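Local structure of agmatine N-acetyltransferase (Drosophila melanogaster, 7CIW) at residues Gly78-His83 with Cys125-Ala130. The protein probably transfers acyl groups from coenzyme A thioesters to the amino groups of amines such as agmatine, which it acetylates. The protein carries 1 engineered substitution. Residues are numbered along the deposited sequence; the frame is centred on the assembly and turned at random.
Sequences GPKDSH and CLHVHA. With G0R (N-(4-carbamimidamidobutyl)ethanamide), chain C.
Gly-78 to Lys-80 and Cys-125 to His-127 zip together two antiparallel neighbours in the central sheet of the GNAT fold, the end of strand 70-80 meeting the start of strand 125-133. Gly-78 pairs with His-127 through two hydrogen bonds, its N giving to His-127 O at 2.9 Å and its O taking His-127 N at 2.8 Å; Lys-80 and Cys-125 form the next hydrogen-bonded pair. Between them Pro-79 faces Leu-126 in a non-hydrogen-bonded pair, its CA lying 3.5 Å from Cys-125 O in a CA-H...O contact. On the face shared by Lys-80, Cys-125 and His-127, the lysine CG sits between backbone N and carbonyl carbon (chi1 68°), and from there the extended chain passes Cys-125 CB and runs obliquely across His-127, CD 4.0 Å from its CB. Lys-80 NZ ends 3.3 Å from His-127 ND1, forms a salt bridge with Glu-111 and makes a weak hydrogen bond to Ser-163 OG, which also bonds ND1. With an alanine here, the Glu-111 carboxylate would probably lose its positive mate and the His-127 side chain the methylenes against it. Farther along, the classic beta bulge familiar from this GNAT strand sets His-129 and Ala-130 both opposite Val-76, beside acetylagmatine, whose O3 lies 3.3 Å from Ala-130 CA. His-127 CD2 lies over one face of the His-129 ring, offset toward the rim, and a water in the ring plane joins His-129 NE2, at 2.8 Å, to Pro-79 O.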
loop_
_atom_site.group_PDB
_atom_site.type_symbol
_atom_site.label_atom_id
_atom_site.label_comp_id
_atom_site.label_asym_id
_atom_site.label_seq_id
_atom_site.Cartn_x
_atom_site.Cartn_y
_atom_site.Cartn_z
ATOM N N GLY A 78 6.500 3.159 -3.741
ATOM C CA GLY A 78 7.230 3.380 -4.968
ATOM C C GLY A 78 6.710 4.563 -5.754
ATOM O O GLY A 78 5.619 5.077 -5.497
ATOM N N PRO A 79 7.480 5.003 -6.746
ATOM C CA PRO A 79 7.123 6.206 -7.501
ATOM C C PRO A 79 6.044 5.964 -8.540
ATOM O O PRO A 79 5.872 4.856 -9.057
ATOM C CB PRO A 79 8.444 6.576 -8.187
ATOM C CG PRO A 79 9.040 5.219 -8.482
ATOM C CD PRO A 79 8.707 4.370 -7.270
ATOM N N LYS A 80 5.326 7.041 -8.865
ATOM C CA LYS A 80 4.436 7.026 -10.018
ATOM C C LYS A 80 4.398 8.415 -10.635
ATOM O O LYS A 80 4.699 9.419 -9.983
ATOM C CB LYS A 80 3.023 6.547 -9.645
ATOM C CG LYS A 80 2.233 7.485 -8.763
ATOM C CD LYS A 80 0.891 6.833 -8.372
ATOM C CE LYS A 80 0.008 7.814 -7.613
ATOM N NZ LYS A 80 -1.263 7.163 -7.160
ATOM N N ASP A 81 4.046 8.454 -11.921
ATOM C CA ASP A 81 3.931 9.714 -12.641
ATOM C C ASP A 81 2.570 9.804 -13.324
ATOM O O ASP A 81 1.676 8.988 -13.057
ATOM C CB ASP A 81 5.083 9.860 -13.650
ATOM C CG ASP A 81 5.044 8.805 -14.762
ATOM O OD1 ASP A 81 4.068 8.032 -14.840
ATOM O OD2 ASP A 81 6.006 8.756 -15.567
ATOM N N SER A 82 2.405 10.782 -14.215
ATOM C CA SER A 82 1.103 11.007 -14.839
ATOM C C SER A 82 0.705 9.904 -15.812
ATOM O O SER A 82 -0.447 9.891 -16.264
ATOM C CB SER A 82 1.097 12.351 -15.557
ATOM O OG SER A 82 2.011 12.341 -16.633
ATOM N N HIS A 83 1.616 8.996 -16.148
ATOM C CA HIS A 83 1.303 7.843 -16.978
ATOM C C HIS A 83 0.739 6.676 -16.176
ATOM O O HIS A 83 0.252 5.712 -16.769
ATOM C CB HIS A 83 2.563 7.400 -17.742
ATOM C CG HIS A 83 2.302 6.397 -18.821
ATOM N ND1 HIS A 83 2.732 5.091 -18.740
ATOM C CD2 HIS A 83 1.659 6.512 -20.007
ATOM C CE1 HIS A 83 2.359 4.442 -19.829
ATOM N NE2 HIS A 83 1.706 5.280 -20.613
ATOM N N CYS A 125 4.607 11.295 -7.722
ATOM C CA CYS A 125 4.078 11.053 -6.390
ATOM C C CYS A 125 4.743 9.797 -5.845
ATOM O O CYS A 125 5.073 8.885 -6.602
ATOM C CB CYS A 125 2.543 10.913 -6.439
ATOM S SG CYS A 125 1.700 10.699 -4.844
ATOM N N LEU A 126 4.978 9.770 -4.537
ATOM C CA LEU A 126 5.416 8.543 -3.881
ATOM C C LEU A 126 4.184 7.827 -3.347
ATOM O O LEU A 126 3.506 8.336 -2.452
ATOM C CB LEU A 126 6.408 8.845 -2.758
ATOM C CG LEU A 126 7.083 7.652 -2.090
ATOM C CD1 LEU A 126 7.719 6.729 -3.111
ATOM C CD2 LEU A 126 8.148 8.153 -1.127
ATOM N N HIS A 127 3.893 6.654 -3.892
ATOM C CA HIS A 127 2.683 5.927 -3.536
ATOM C C HIS A 127 2.992 4.791 -2.572
ATOM O O HIS A 127 3.890 3.985 -2.829
ATOM C CB HIS A 127 2.024 5.374 -4.797
ATOM C CG HIS A 127 0.682 4.766 -4.553
ATOM N ND1 HIS A 127 -0.462 5.522 -4.426
ATOM C CD2 HIS A 127 0.304 3.475 -4.377
ATOM C CE1 HIS A 127 -1.491 4.723 -4.201
ATOM N NE2 HIS A 127 -1.055 3.479 -4.160
ATOM N N VAL A 128 2.227 4.704 -1.488
ATOM C CA VAL A 128 2.390 3.626 -0.511
ATOM C C VAL A 128 1.538 2.440 -0.957
ATOM O O VAL A 128 0.305 2.511 -0.950
ATOM C CB VAL A 128 2.017 4.083 0.900
ATOM C CG1 VAL A 128 2.072 2.911 1.880
ATOM C CG2 VAL A 128 2.949 5.212 1.333
ATOM N N HIS A 129 2.204 1.349 -1.366
ATOM C CA HIS A 129 1.541 0.157 -1.879
ATOM C C HIS A 129 1.140 -0.840 -0.798
ATOM O O HIS A 129 0.215 -1.627 -1.022
ATOM C CB HIS A 129 2.446 -0.553 -2.900
ATOM C CG HIS A 129 2.658 0.232 -4.154
ATOM N ND1 HIS A 129 1.650 0.454 -5.066
ATOM C CD2 HIS A 129 3.754 0.865 -4.640
ATOM C CE1 HIS A 129 2.120 1.179 -6.066
ATOM N NE2 HIS A 129 3.388 1.456 -5.824
ATOM N N ALA A 130 1.805 -0.836 0.352
ATOM C CA ALA A 130 1.451 -1.790 1.400
ATOM C C ALA A 130 1.929 -1.272 2.745
ATOM O O ALA A 130 2.994 -0.663 2.831
ATOM C CB ALA A 130 2.069 -3.162 1.116
HETATM C C10 G0R C . -1.980 -6.079 -2.982
HETATM N N12 G0R C . -2.803 -7.227 -2.624
HETATM C C1 G0R C . -1.258 0.749 2.020
HETATM C C2 G0R C . -1.985 -0.521 1.584
HETATM C C5 G0R C . -3.677 -1.630 0.067
HETATM C C6 G0R C . -3.115 -2.141 -1.262
HETATM C C7 G0R C . -3.967 -3.259 -1.873
HETATM C C8 G0R C . -3.405 -4.680 -1.734
HETATM N N4 G0R C . -2.961 -0.447 0.516
HETATM N N9 G0R C . -2.257 -4.921 -2.580
HETATM N N11 G0R C . -0.814 -6.259 -3.810
HETATM O O3 G0R C . -1.741 -1.557 2.108
HETATM O O HOH W 1 4.410 2.729 -8.098
#